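Local coordinates for protein putative glucarate dehydratase (Pseudomonas fluorescens, PDB 4IT1) that probably catalyses the magnesium-dependent dehydration of D-glucarate to 5-dehydro-4-deoxy-D-glucarate, as a member of the mandelate racemase/muconate lactonizing enzyme family, at residues Ala168-Lys173 with Ala201-Ala206; Gly188-Leu191 with Gln195-Ala198; Phe209-Leu214 with Asp365-Thr370; Ala226-Leu231 with Asp262-Tyr267. All blocks are in the same frame, centred on the assembly; numbering follows the deposited sequence.

Interaction 1: residues Ala168-Lys173 with Ala201-Ala206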
loop_
_atom_site.group_PDB
_atom_site.type_symbol
_atom_site.label_atom_id
_atom_site.label_comp_id
_atom_site.label_asym_id
_atom_site.label_seq_id
_atom_site.Cartn_x
_atom_site.Cartn_y
_atom_site.Cartn_z
ATOM N N ALA A 168 21.972 -10.100 -15.408
ATOM C CA ALA A 168 22.663 -9.542 -16.553
ATOM C C ALA A 168 21.639 -9.437 -17.674
ATOM O O ALA A 168 21.079 -10.459 -18.093
ATOM C CB ALA A 168 23.811 -10.451 -16.963
ATOM N N TYR A 169 21.373 -8.211 -18.131
ATOM C CA TYR A 169 20.431 -7.992 -19.238
ATOM C C TYR A 169 21.148 -8.030 -20.591
ATOM O O TYR A 169 21.793 -7.058 -20.990
ATOM C CB TYR A 169 19.637 -6.684 -19.064
ATOM C CG TYR A 169 18.153 -6.825 -19.429
ATOM C CD1 TYR A 169 17.750 -7.534 -20.572
ATOM C CD2 TYR A 169 17.157 -6.262 -18.625
ATOM C CE1 TYR A 169 16.411 -7.683 -20.892
ATOM C CE2 TYR A 169 15.808 -6.403 -18.947
ATOM C CZ TYR A 169 15.445 -7.112 -20.083
ATOM O OH TYR A 169 14.116 -7.261 -20.416
ATOM N N LEU A 170 21.028 -9.164 -21.280
ATOM C CA LEU A 170 21.682 -9.400 -22.561
ATOM C C LEU A 170 20.843 -8.973 -23.768
ATOM O O LEU A 170 19.627 -9.205 -23.812
ATOM C CB LEU A 170 21.995 -10.887 -22.729
ATOM C CG LEU A 170 22.789 -11.668 -21.686
ATOM C CD1 LEU A 170 23.118 -13.044 -22.257
ATOM C CD2 LEU A 170 24.049 -10.920 -21.285
ATOM N N PHE A 171 21.524 -8.405 -24.762
ATOM C CA PHE A 171 20.910 -7.944 -26.003
ATOM C C PHE A 171 21.667 -8.476 -27.202
ATOM O O PHE A 171 22.891 -8.615 -27.159
ATOM C CB PHE A 171 20.972 -6.424 -26.088
ATOM C CG PHE A 171 20.009 -5.724 -25.190
ATOM C CD1 PHE A 171 20.327 -5.480 -23.859
ATOM C CD2 PHE A 171 18.785 -5.276 -25.681
ATOM C CE1 PHE A 171 19.439 -4.815 -23.026
ATOM C CE2 PHE A 171 17.892 -4.608 -24.854
ATOM C CZ PHE A 171 18.218 -4.379 -23.522
ATOM N N PHE A 172 20.944 -8.754 -28.279
ATOM C CA PHE A 172 21.574 -8.817 -29.584
ATOM C C PHE A 172 21.863 -7.377 -30.006
ATOM O O PHE A 172 21.132 -6.453 -29.631
ATOM C CB PHE A 172 20.686 -9.531 -30.591
ATOM C CG PHE A 172 20.404 -10.961 -30.230
ATOM C CD1 PHE A 172 21.318 -11.964 -30.540
ATOM C CD2 PHE A 172 19.233 -11.310 -29.565
ATOM C CE1 PHE A 172 21.067 -13.292 -30.205
ATOM C CE2 PHE A 172 18.973 -12.636 -29.233
ATOM C CZ PHE A 172 19.892 -13.629 -29.551
ATOM N N LYS A 173 22.963 -7.182 -30.730
ATOM C CA LYS A 173 23.354 -5.852 -31.185
ATOM C C LYS A 173 24.173 -5.935 -32.466
ATOM O O LYS A 173 24.753 -6.982 -32.771
ATOM C CB LYS A 173 24.117 -5.081 -30.087
ATOM C CG LYS A 173 25.519 -5.607 -29.759
ATOM C CD LYS A 173 26.127 -4.919 -28.537
ATOM C CE LYS A 173 26.569 -3.486 -28.820
ATOM N NZ LYS A 173 27.654 -3.404 -29.843
ATOM N N ALA A 201 29.511 -13.425 -20.308
ATOM C CA ALA A 201 30.786 -13.621 -19.620
ATOM C C ALA A 201 31.382 -12.284 -19.191
ATOM O O ALA A 201 31.756 -12.116 -18.027
ATOM C CB ALA A 201 31.760 -14.390 -20.500
ATOM N N ARG A 202 31.426 -11.328 -20.121
ATOM C CA ARG A 202 31.934 -9.995 -19.821
ATOM C C ARG A 202 31.218 -9.378 -18.630
ATOM O O ARG A 202 31.859 -8.817 -17.740
ATOM C CB ARG A 202 31.826 -9.076 -21.036
ATOM C CG ARG A 202 32.090 -7.617 -20.698
ATOM C CD ARG A 202 32.254 -6.770 -21.946
ATOM N NE ARG A 202 32.256 -5.344 -21.621
ATOM C CZ ARG A 202 32.632 -4.383 -22.461
ATOM N NH1 ARG A 202 33.046 -4.693 -23.688
ATOM N NH2 ARG A 202 32.602 -3.112 -22.071
ATOM N N MET A 203 29.891 -9.499 -18.619
ATOM C CA MET A 203 29.059 -8.902 -17.573
ATOM C C MET A 203 29.207 -9.615 -16.235
ATOM O O MET A 203 29.311 -8.968 -15.189
ATOM C CB MET A 203 27.586 -8.908 -17.990
ATOM C CG MET A 203 27.219 -7.869 -19.033
ATOM S SD MET A 203 25.439 -7.826 -19.310
ATOM C CE MET A 203 25.305 -6.443 -20.432
ATOM N N ILE A 204 29.190 -10.949 -16.282
ATOM C CA ILE A 204 29.368 -11.786 -15.088
ATOM C C ILE A 204 30.739 -11.551 -14.438
ATOM O O ILE A 204 30.821 -11.359 -13.226
ATOM C CB ILE A 204 29.123 -13.287 -15.391
ATOM C CG1 ILE A 204 27.658 -13.508 -15.801
ATOM C CG2 ILE A 204 29.493 -14.153 -14.188
ATOM C CD1 ILE A 204 27.337 -14.900 -16.302
ATOM N N GLU A 205 31.798 -11.548 -15.250
ATOM C CA GLU A 205 33.147 -11.191 -14.790
ATOM C C GLU A 205 33.175 -9.824 -14.092
ATOM O O GLU A 205 33.728 -9.692 -12.997
ATOM C CB GLU A 205 34.147 -11.243 -15.964
ATOM C CG GLU A 205 35.359 -10.312 -15.871
ATOM C CD GLU A 205 36.443 -10.801 -14.921
ATOM O OE1 GLU A 205 37.006 -9.965 -14.178
ATOM O OE2 GLU A 205 36.745 -12.015 -14.918
ATOM N N ALA A 206 32.552 -8.824 -14.714
ATOM C CA ALA A 206 32.664 -7.442 -14.254
ATOM C C ALA A 206 31.781 -7.121 -13.060
ATOM O O ALA A 206 32.127 -6.261 -12.250
ATOM C CB ALA A 206 32.383 -6.475 -15.399
#
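Met-203 reaches from the helix onto the strand and makes all the close contacts between 168-173 and 201-206. Met-203 SD sits 3.9 Å from Ala-168 CB and 3.9 Å from Leu-170 CD2. Beyond the sulfur, Met-203 CE lies 3.6 Å from Tyr-169 O. With CG beside the backbone N (chi1 -75°) and the chain extended beyond it, the thioether can span the gap between helix and strand. Leu-170 and Met-203 run alongside each other, pointing opposite ways, and the sulfur meets one branch of the leucine. The Tyr-169 carbonyl that CE approaches also accepts a hydrogen bond from Trp-374 NE1, and Met-203 touches that tryptophan. Around this apolar layer, Leu-170 packs against Ile-196 and Ala-200 of the same helix and Leu-231 of the next. The side chain of Tyr-169 starts away from the helix, and its OH bonds to Lys-215 NZ, a predicted proton acceptor. Strand segment 168-170 and helix segment 201-206 run nearly antiparallel at 163°, with axes 9.0 Å apart: the strand-to-helix packing of a beta/alpha barrel, with apolar side chains on the outer face of the strand, toward the helix, and Tyr-169 on the inner face, toward the active site.

Interaction 2: residues Gly188-Leu191 with Gln195-Ala198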
loop_
_atom_site.group_PDB
_atom_site.type_symbol
_atom_site.label_atom_id
_atom_site.label_comp_id
_atom_site.label_asym_id
_atom_site.label_seq_id
_atom_site.Cartn_x
_atom_site.Cartn_y
_atom_site.Cartn_z
ATOM N N GLY A 188 31.331 -4.857 -29.425
ATOM C CA GLY A 188 31.301 -5.590 -30.694
ATOM C C GLY A 188 29.896 -6.086 -31.002
ATOM O O GLY A 188 28.944 -5.767 -30.282
ATOM N N GLU A 189 29.758 -6.870 -32.067
ATOM C CA GLU A 189 28.449 -7.357 -32.471
ATOM C C GLU A 189 28.047 -8.608 -31.693
ATOM O O GLU A 189 28.895 -9.323 -31.152
ATOM C CB GLU A 189 28.371 -7.583 -33.989
ATOM C CG GLU A 189 28.956 -8.892 -34.497
ATOM C CD GLU A 189 28.563 -9.200 -35.934
ATOM O OE1 GLU A 189 28.227 -8.258 -36.686
ATOM O OE2 GLU A 189 28.595 -10.390 -36.317
ATOM N N ALA A 190 26.740 -8.851 -31.639
ATOM C CA ALA A 190 26.188 -10.000 -30.945
ATOM C C ALA A 190 24.959 -10.499 -31.695
ATOM O O ALA A 190 23.855 -9.990 -31.510
ATOM C CB ALA A 190 25.847 -9.639 -29.504
ATOM N N LEU A 191 25.174 -11.492 -32.553
ATOM C CA LEU A 191 24.137 -12.018 -33.422
ATOM C C LEU A 191 24.191 -13.545 -33.513
ATOM O O LEU A 191 23.457 -14.153 -34.302
ATOM C CB LEU A 191 24.250 -11.399 -34.822
ATOM C CG LEU A 191 24.288 -9.868 -34.948
ATOM C CD1 LEU A 191 24.696 -9.446 -36.355
ATOM C CD2 LEU A 191 22.962 -9.233 -34.541
ATOM N N GLN A 195 28.793 -15.059 -29.567
ATOM C CA GLN A 195 28.952 -13.639 -29.239
ATOM C C GLN A 195 28.108 -13.231 -28.034
ATOM O O GLN A 195 28.475 -12.313 -27.291
ATOM C CB GLN A 195 28.591 -12.774 -30.449
ATOM C CG GLN A 195 29.481 -12.988 -31.663
ATOM C CD GLN A 195 28.816 -12.591 -32.972
ATOM O OE1 GLN A 195 27.609 -12.760 -33.158
ATOM N NE2 GLN A 195 29.611 -12.075 -33.898
ATOM N N ILE A 196 26.973 -13.908 -27.861
ATOM C CA ILE A 196 26.090 -13.675 -26.711
ATOM C C ILE A 196 26.688 -14.262 -25.430
ATOM O O ILE A 196 26.756 -13.577 -24.402
ATOM C CB ILE A 196 24.637 -14.173 -26.979
ATOM C CG1 ILE A 196 23.789 -13.047 -27.589
ATOM C CG2 ILE A 196 23.957 -14.667 -25.708
ATOM C CD1 ILE A 196 23.540 -11.864 -26.665
ATOM N N VAL A 197 27.136 -15.519 -25.512
ATOM C CA VAL A 197 27.841 -16.185 -24.408
ATOM C C VAL A 197 28.984 -15.294 -23.918
ATOM O O VAL A 197 29.090 -15.001 -22.724
ATOM C CB VAL A 197 28.356 -17.585 -24.824
ATOM C CG1 VAL A 197 29.418 -18.097 -23.857
ATOM C CG2 VAL A 197 27.200 -18.576 -24.911
ATOM N N ALA A 198 29.798 -14.837 -24.867
ATOM C CA ALA A 198 30.887 -13.904 -24.605
ATOM C C ALA A 198 30.405 -12.601 -23.960
ATOM O O ALA A 198 31.067 -12.070 -23.067
ATOM C CB ALA A 198 31.633 -13.612 -25.895
#
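The start of helix 193-207, which follows the first barrel strand, folds back here on the loop that leads into it. Ala-190 and Gln-195 have the closest CA atoms across the contact, and the glutamine side chain supplies both of its hydrogen bonds. Gln-195 OE1 accepts from the backbone amide Leu-191 N at 2.8 Å, with an N-H...O angle of 164°. The donor lies above the carbonyl plane, 41° out of it, so the bond is short and fairly straight at the hydrogen but misses the carbonyl lone pairs. At the other corner of the amide, Gln-195 NE2 gives a hydrogen to Glu-189 OE2 over 3.1 Å. That oxygen uses its anti lone pair, and the carboxylate and amide planes stand 80° apart. Two bonds from opposite ends of one amide therefore fix its rotation. Glu-189 CG is tucked over its own backbone, flanked by N and C, which brings it to 3.3 Å from Gln-195 NE2 and lets the extended chain pass the amide.

Beneath this polar pair, Gln-195 CB rests 3.7 Å from Ala-190 CA, and Ala-190 CB meets Ile-196 CD1 at 4.3 Å on the buried side. Further out, Asn-192 OD1 accepts a hydrogen bond from the backbone N of Gln-195, and Lys-173 pairs with Ala-190 through the backbone and with Gly-188 O through NZ. The loop leading from a barrel strand into its helix is thus held against the helix's first turn, as in the beta/alpha barrel of the enolase superfamily.

Interaction 3: residues Phe209-Leu214 with Asp365-Thr370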
loop_
_atom_site.group_PDB
_atom_site.type_symbol
_atom_site.label_atom_id
_atom_site.label_comp_id
_atom_site.label_asym_id
_atom_site.label_seq_id
_atom_site.Cartn_x
_atom_site.Cartn_y
_atom_site.Cartn_z
ATOM N N PHE A 209 26.833 -11.032 -11.663
ATOM C CA PHE A 209 25.407 -11.359 -11.743
ATOM C C PHE A 209 25.191 -12.871 -11.628
ATOM O O PHE A 209 25.931 -13.665 -12.228
ATOM C CB PHE A 209 24.792 -10.844 -13.060
ATOM C CG PHE A 209 24.770 -9.334 -13.197
ATOM C CD1 PHE A 209 24.160 -8.537 -12.239
ATOM C CD2 PHE A 209 25.335 -8.716 -14.311
ATOM C CE1 PHE A 209 24.136 -7.153 -12.370
ATOM C CE2 PHE A 209 25.303 -7.331 -14.459
ATOM C CZ PHE A 209 24.705 -6.549 -13.484
ATOM N N LYS A 210 24.171 -13.264 -10.863
ATOM C CA LYS A 210 23.886 -14.685 -10.625
ATOM C C LYS A 210 22.709 -15.221 -11.445
ATOM O O LYS A 210 22.358 -16.395 -11.340
ATOM C CB LYS A 210 23.693 -14.958 -9.128
ATOM C CG LYS A 210 24.994 -14.911 -8.337
ATOM C CD LYS A 210 24.767 -15.036 -6.837
ATOM C CE LYS A 210 26.076 -14.870 -6.081
ATOM N NZ LYS A 210 25.893 -15.003 -4.610
ATOM N N SER A 211 22.122 -14.357 -12.274
ATOM C CA SER A 211 21.028 -14.741 -13.173
ATOM C C SER A 211 21.107 -13.985 -14.496
ATOM O O SER A 211 21.731 -12.926 -14.576
ATOM C CB SER A 211 19.677 -14.504 -12.504
ATOM O OG SER A 211 19.622 -13.212 -11.937
ATOM N N ILE A 212 20.477 -14.533 -15.534
ATOM C CA ILE A 212 20.547 -13.941 -16.875
ATOM C C ILE A 212 19.170 -13.725 -17.538
ATOM O O ILE A 212 18.328 -14.641 -17.582
ATOM C CB ILE A 212 21.444 -14.779 -17.815
ATOM C CG1 ILE A 212 22.838 -14.998 -17.205
ATOM C CG2 ILE A 212 21.582 -14.091 -19.162
ATOM C CD1 ILE A 212 23.628 -16.128 -17.842
ATOM N N LYS A 213 18.957 -12.511 -18.054
ATOM C CA LYS A 213 17.791 -12.213 -18.906
ATOM C C LYS A 213 18.197 -11.788 -20.317
ATOM O O LYS A 213 18.912 -10.791 -20.493
ATOM C CB LYS A 213 16.901 -11.127 -18.288
ATOM C CG LYS A 213 15.691 -10.770 -19.159
ATOM C CD LYS A 213 14.639 -9.993 -18.393
ATOM C CE LYS A 213 13.792 -10.896 -17.508
ATOM N NZ LYS A 213 13.184 -10.090 -16.406
ATOM N N LEU A 214 17.723 -12.529 -21.316
ATOM C CA LEU A 214 17.944 -12.160 -22.716
ATOM C C LEU A 214 16.775 -11.365 -23.336
ATOM O O LEU A 214 15.615 -11.794 -23.272
ATOM C CB LEU A 214 18.225 -13.409 -23.553
ATOM C CG LEU A 214 18.397 -13.183 -25.053
ATOM C CD1 LEU A 214 19.766 -12.597 -25.369
ATOM C CD2 LEU A 214 18.165 -14.476 -25.819
ATOM N N ASP A 365 10.753 -11.743 -5.126
ATOM C CA ASP A 365 10.774 -13.145 -5.534
ATOM C C ASP A 365 11.866 -13.526 -6.525
ATOM O O ASP A 365 12.215 -14.703 -6.640
ATOM C CB ASP A 365 9.401 -13.547 -6.073
ATOM C CG ASP A 365 8.321 -13.429 -5.027
ATOM O OD1 ASP A 365 8.413 -14.146 -4.008
ATOM O OD2 ASP A 365 7.388 -12.618 -5.210
ATOM N N TYR A 366 12.391 -12.540 -7.245
ATOM C CA TYR A 366 13.420 -12.783 -8.258
ATOM C C TYR A 366 14.379 -11.605 -8.304
ATOM O O TYR A 366 14.069 -10.527 -7.800
ATOM C CB TYR A 366 12.803 -12.983 -9.648
ATOM C CG TYR A 366 11.792 -14.100 -9.754
ATOM C CD1 TYR A 366 10.438 -13.880 -9.467
ATOM C CD2 TYR A 366 12.180 -15.374 -10.160
ATOM C CE1 TYR A 366 9.505 -14.903 -9.569
ATOM C CE2 TYR A 366 11.254 -16.407 -10.263
ATOM C CZ TYR A 366 9.920 -16.165 -9.969
ATOM O OH TYR A 366 9.008 -17.188 -10.075
ATOM N N ALA A 367 15.544 -11.822 -8.911
ATOM C CA ALA A 367 16.514 -10.758 -9.149
ATOM C C ALA A 367 15.899 -9.685 -10.043
ATOM O O ALA A 367 15.127 -9.985 -10.958
ATOM C CB ALA A 367 17.776 -11.320 -9.789
ATOM N N CYS A 368 16.253 -8.437 -9.765
ATOM C CA CYS A 368 15.704 -7.296 -10.474
ATOM C C CYS A 368 16.355 -7.071 -11.840
ATOM O O CYS A 368 17.335 -7.746 -12.190
ATOM C CB CYS A 368 15.818 -6.055 -9.606
ATOM S SG CYS A 368 14.879 -6.190 -8.076
ATOM N N ASP A 369 15.791 -6.133 -12.607
ATOM C CA ASP A 369 16.240 -5.849 -13.978
ATOM C C ASP A 369 16.897 -4.485 -14.070
ATOM O O ASP A 369 16.387 -3.505 -13.512
ATOM C CB ASP A 369 15.074 -5.905 -14.971
ATOM C CG ASP A 369 14.746 -7.313 -15.420
ATOM O OD1 ASP A 369 15.671 -8.059 -15.806
ATOM O OD2 ASP A 369 13.545 -7.661 -15.418
ATOM N N THR A 370 18.022 -4.426 -14.783
ATOM C CA THR A 370 18.753 -3.170 -14.966
ATOM C C THR A 370 19.487 -3.103 -16.307
ATOM O O THR A 370 19.858 -4.132 -16.890
ATOM C CB THR A 370 19.724 -2.890 -13.793
ATOM O OG1 THR A 370 20.087 -1.503 -13.789
ATOM C CG2 THR A 370 20.990 -3.760 -13.886
HETATM O O HOH W 1 15.640 -10.352 -14.281
#
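Lys-213 lays its aliphatic chain across the carboxylate of Asp-369 at about a right angle, CD coming within 3.4 Å of OD1, before its amine ends in a salt bridge. This is the interior of the beta/alpha barrel of the enolase superfamily, where strand 212-215 faces the loop after helix 348-360. Lys-213 leaves the strand with CG opposite the backbone N (chi1 179°) and bends at chi3 (-78°), which folds NZ back to the acid. Lys-213 NZ meets the syn lone pair of Asp-369 OD2 at 2.6 Å. The amine has several partners: it also bonds to Tyr-266 OH and lies in a long, weak ion pair with Glu-268, a magnesium ligand. Asp-369 also touches His-342, a predicted proton acceptor. Earlier in the chain, Ser-211 OG approaches Ala-367 CB at 3.4 Å, a plain packing contact. A water bridges the same groups: it accepts from Lys-213 NZ at 3.3 Å, gives a weak bond to Ala-367 O, and donates to Asp-369 OD1 at 2.8 Å.

Interaction 4: residues Ala226-Leu231 with Asp262-Tyr267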
loop_
_atom_site.group_PDB
_atom_site.type_symbol
_atom_site.label_atom_id
_atom_site.label_comp_id
_atom_site.label_asym_id
_atom_site.label_seq_id
_atom_site.Cartn_x
_atom_site.Cartn_y
_atom_site.Cartn_z
ATOM N N ALA A 226 18.429 -21.554 -29.489
ATOM C CA ALA A 226 19.808 -22.056 -29.533
ATOM C C ALA A 226 20.790 -21.203 -28.716
ATOM O O ALA A 226 21.728 -21.736 -28.111
ATOM C CB ALA A 226 20.278 -22.189 -30.973
ATOM N N CYS A 227 20.564 -19.890 -28.683
ATOM C CA CYS A 227 21.393 -18.992 -27.874
ATOM C C CYS A 227 21.165 -19.190 -26.377
ATOM O O CYS A 227 22.078 -18.984 -25.570
ATOM C CB CYS A 227 21.170 -17.531 -28.262
ATOM S SG CYS A 227 21.657 -17.153 -29.967
ATOM N N ILE A 228 19.952 -19.588 -26.007
ATOM C CA ILE A 228 19.661 -19.912 -24.612
ATOM C C ILE A 228 20.348 -21.217 -24.207
ATOM O O ILE A 228 20.969 -21.283 -23.147
ATOM C CB ILE A 228 18.146 -19.968 -24.337
ATOM C CG1 ILE A 228 17.585 -18.552 -24.251
ATOM C CG2 ILE A 228 17.845 -20.705 -23.038
ATOM C CD1 ILE A 228 16.158 -18.466 -24.735
ATOM N N LYS A 229 20.237 -22.239 -25.055
ATOM C CA LYS A 229 20.933 -23.515 -24.855
ATOM C C LYS A 229 22.418 -23.279 -24.574
ATOM O O LYS A 229 22.955 -23.766 -23.571
ATOM C CB LYS A 229 20.788 -24.424 -26.082
ATOM C CG LYS A 229 19.362 -24.733 -26.510
ATOM C CD LYS A 229 18.755 -25.880 -25.726
ATOM C CE LYS A 229 17.387 -26.233 -26.278
ATOM N NZ LYS A 229 16.575 -26.944 -25.255
ATOM N N ALA A 230 23.062 -22.515 -25.457
ATOM C CA ALA A 230 24.480 -22.200 -25.334
ATOM C C ALA A 230 24.796 -21.473 -24.021
ATOM O O ALA A 230 25.831 -21.730 -23.401
ATOM C CB ALA A 230 24.948 -21.390 -26.534
ATOM N N LEU A 231 23.900 -20.583 -23.596
ATOM C CA LEU A 231 24.029 -19.907 -22.304
ATOM C C LEU A 231 23.871 -20.855 -21.107
ATOM O O LEU A 231 24.543 -20.682 -20.086
ATOM C CB LEU A 231 23.015 -18.767 -22.183
ATOM C CG LEU A 231 23.351 -17.427 -22.833
ATOM C CD1 LEU A 231 22.087 -16.590 -22.973
ATOM C CD2 LEU A 231 24.399 -16.684 -22.023
ATOM N N ASP A 262 12.708 -27.104 -19.938
ATOM C CA ASP A 262 12.725 -26.365 -18.674
ATOM C C ASP A 262 14.019 -25.575 -18.494
ATOM O O ASP A 262 14.424 -25.272 -17.372
ATOM C CB ASP A 262 12.436 -27.278 -17.466
ATOM C CG ASP A 262 13.192 -28.605 -17.520
ATOM O OD1 ASP A 262 14.420 -28.610 -17.767
ATOM O OD2 ASP A 262 12.546 -29.651 -17.296
ATOM N N ASP A 263 14.651 -25.227 -19.615
ATOM C CA ASP A 263 15.856 -24.388 -19.613
ATOM C C ASP A 263 15.632 -23.023 -18.964
ATOM O O ASP A 263 16.590 -22.371 -18.545
ATOM C CB ASP A 263 16.384 -24.188 -21.039
ATOM C CG ASP A 263 16.898 -25.477 -21.671
ATOM O OD1 ASP A 263 16.843 -26.549 -21.027
ATOM O OD2 ASP A 263 17.357 -25.414 -22.831
ATOM N N LEU A 264 14.371 -22.597 -18.873
ATOM C CA LEU A 264 14.043 -21.251 -18.388
ATOM C C LEU A 264 13.378 -21.210 -17.022
ATOM O O LEU A 264 12.469 -21.990 -16.746
ATOM C CB LEU A 264 13.141 -20.520 -19.394
ATOM C CG LEU A 264 13.701 -20.089 -20.754
ATOM C CD1 LEU A 264 12.647 -19.265 -21.468
ATOM C CD2 LEU A 264 14.985 -19.280 -20.632
ATOM N N GLN A 265 13.812 -20.265 -16.189
ATOM C CA GLN A 265 13.127 -19.962 -14.930
ATOM C C GLN A 265 11.722 -19.388 -15.168
ATOM O O GLN A 265 10.754 -19.845 -14.548
ATOM C CB GLN A 265 13.955 -19.002 -14.066
ATOM C CG GLN A 265 13.468 -18.914 -12.625
ATOM C CD GLN A 265 14.211 -17.877 -11.793
ATOM O OE1 GLN A 265 14.493 -16.774 -12.256
ATOM N NE2 GLN A 265 14.520 -18.228 -10.547
ATOM N N TYR A 266 11.623 -18.381 -16.044
ATOM C CA TYR A 266 10.324 -17.844 -16.490
ATOM C C TYR A 266 10.384 -17.167 -17.863
ATOM O O TYR A 266 11.453 -16.768 -18.317
ATOM C CB TYR A 266 9.683 -16.907 -15.440
ATOM C CG TYR A 266 10.368 -15.566 -15.174
ATOM C CD1 TYR A 266 10.420 -14.561 -16.146
ATOM C CD2 TYR A 266 10.905 -15.278 -13.922
ATOM C CE1 TYR A 266 11.019 -13.329 -15.885
ATOM C CE2 TYR A 266 11.505 -14.050 -13.655
ATOM C CZ TYR A 266 11.565 -13.082 -14.636
ATOM O OH TYR A 266 12.168 -11.863 -14.358
ATOM N N TYR A 267 9.224 -17.055 -18.508
ATOM C CA TYR A 267 9.076 -16.348 -19.778
ATOM C C TYR A 267 8.371 -15.022 -19.514
ATOM O O TYR A 267 7.247 -15.002 -18.995
ATOM C CB TYR A 267 8.209 -17.151 -20.741
ATOM C CG TYR A 267 8.737 -18.505 -21.174
ATOM C CD1 TYR A 267 8.792 -19.583 -20.285
ATOM C CD2 TYR A 267 9.124 -18.723 -22.496
ATOM C CE1 TYR A 267 9.259 -20.826 -20.697
ATOM C CE2 TYR A 267 9.582 -19.963 -22.921
ATOM C CZ TYR A 267 9.652 -21.010 -22.021
ATOM O OH TYR A 267 10.112 -22.235 -22.450
#
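Helix segment 226-231 stands beside the turn that feeds strand 266-268, and the CA atoms come nearest between Lys-229 and Asp-263, 7.3 Å apart. Two neighbouring helical residues make the contact, one polar and one apolar. Lys-229 sets off away from the turn, but a bend at chi2 (-84°) swings its chain round so that NZ forms a salt bridge with Asp-263 OD2 at 3.0 Å. The amine comes from above the carboxylate plane, 39° out of it, and the lysine crosses the aspartate at about a right angle; Lys-229 CD is also close, 3.2 Å from Asp-263 OD2. NZ also gives a hydrogen bond to Leu-259 O, its stronger polar partner, near the end of helix 250-260. On the inner side, Ile-228 puts its CG2 branch 4.0 Å from Leu-264 CD2 and 4.3 Å from Asp-263 CB. Leu-264 CD1 lies over the centre of one face of the Tyr-267 ring, 3.4 Å above its plane. Toward the sheet, Ile-228 and Leu-264 both touch Ile-242 of strand 240-243, and Ile-228 also reaches Leu-260, placing the contact between helices 221-234 and 250-260 on the outside of the barrel sheet.

In the fold
Interactions 1, 2 and 4 lie on the outer side of the barrel sheet and interaction 3 inside it. Interaction 2 is nested inside the loop closed by interaction 1 and shares helix 193-207 with it; their centres are 9 Å apart. Interactions 1 and 3 meet through neighbouring strands 163-170 and 212-215, where Leu-170 N lies 2.8 Å from Lys-213 O. Interaction 4 lies within the loop closed by interaction 3, and Tyr-366 CD2 is 3.8 Å from Tyr-266 CE2. Magnesium lies about 5 Å from the Tyr-169 side chain, about 7 Å from that of Lys-213 and about 13 Å from that of Leu-264: interaction 3 borders the active site, and interaction 1 reaches it through Tyr-169.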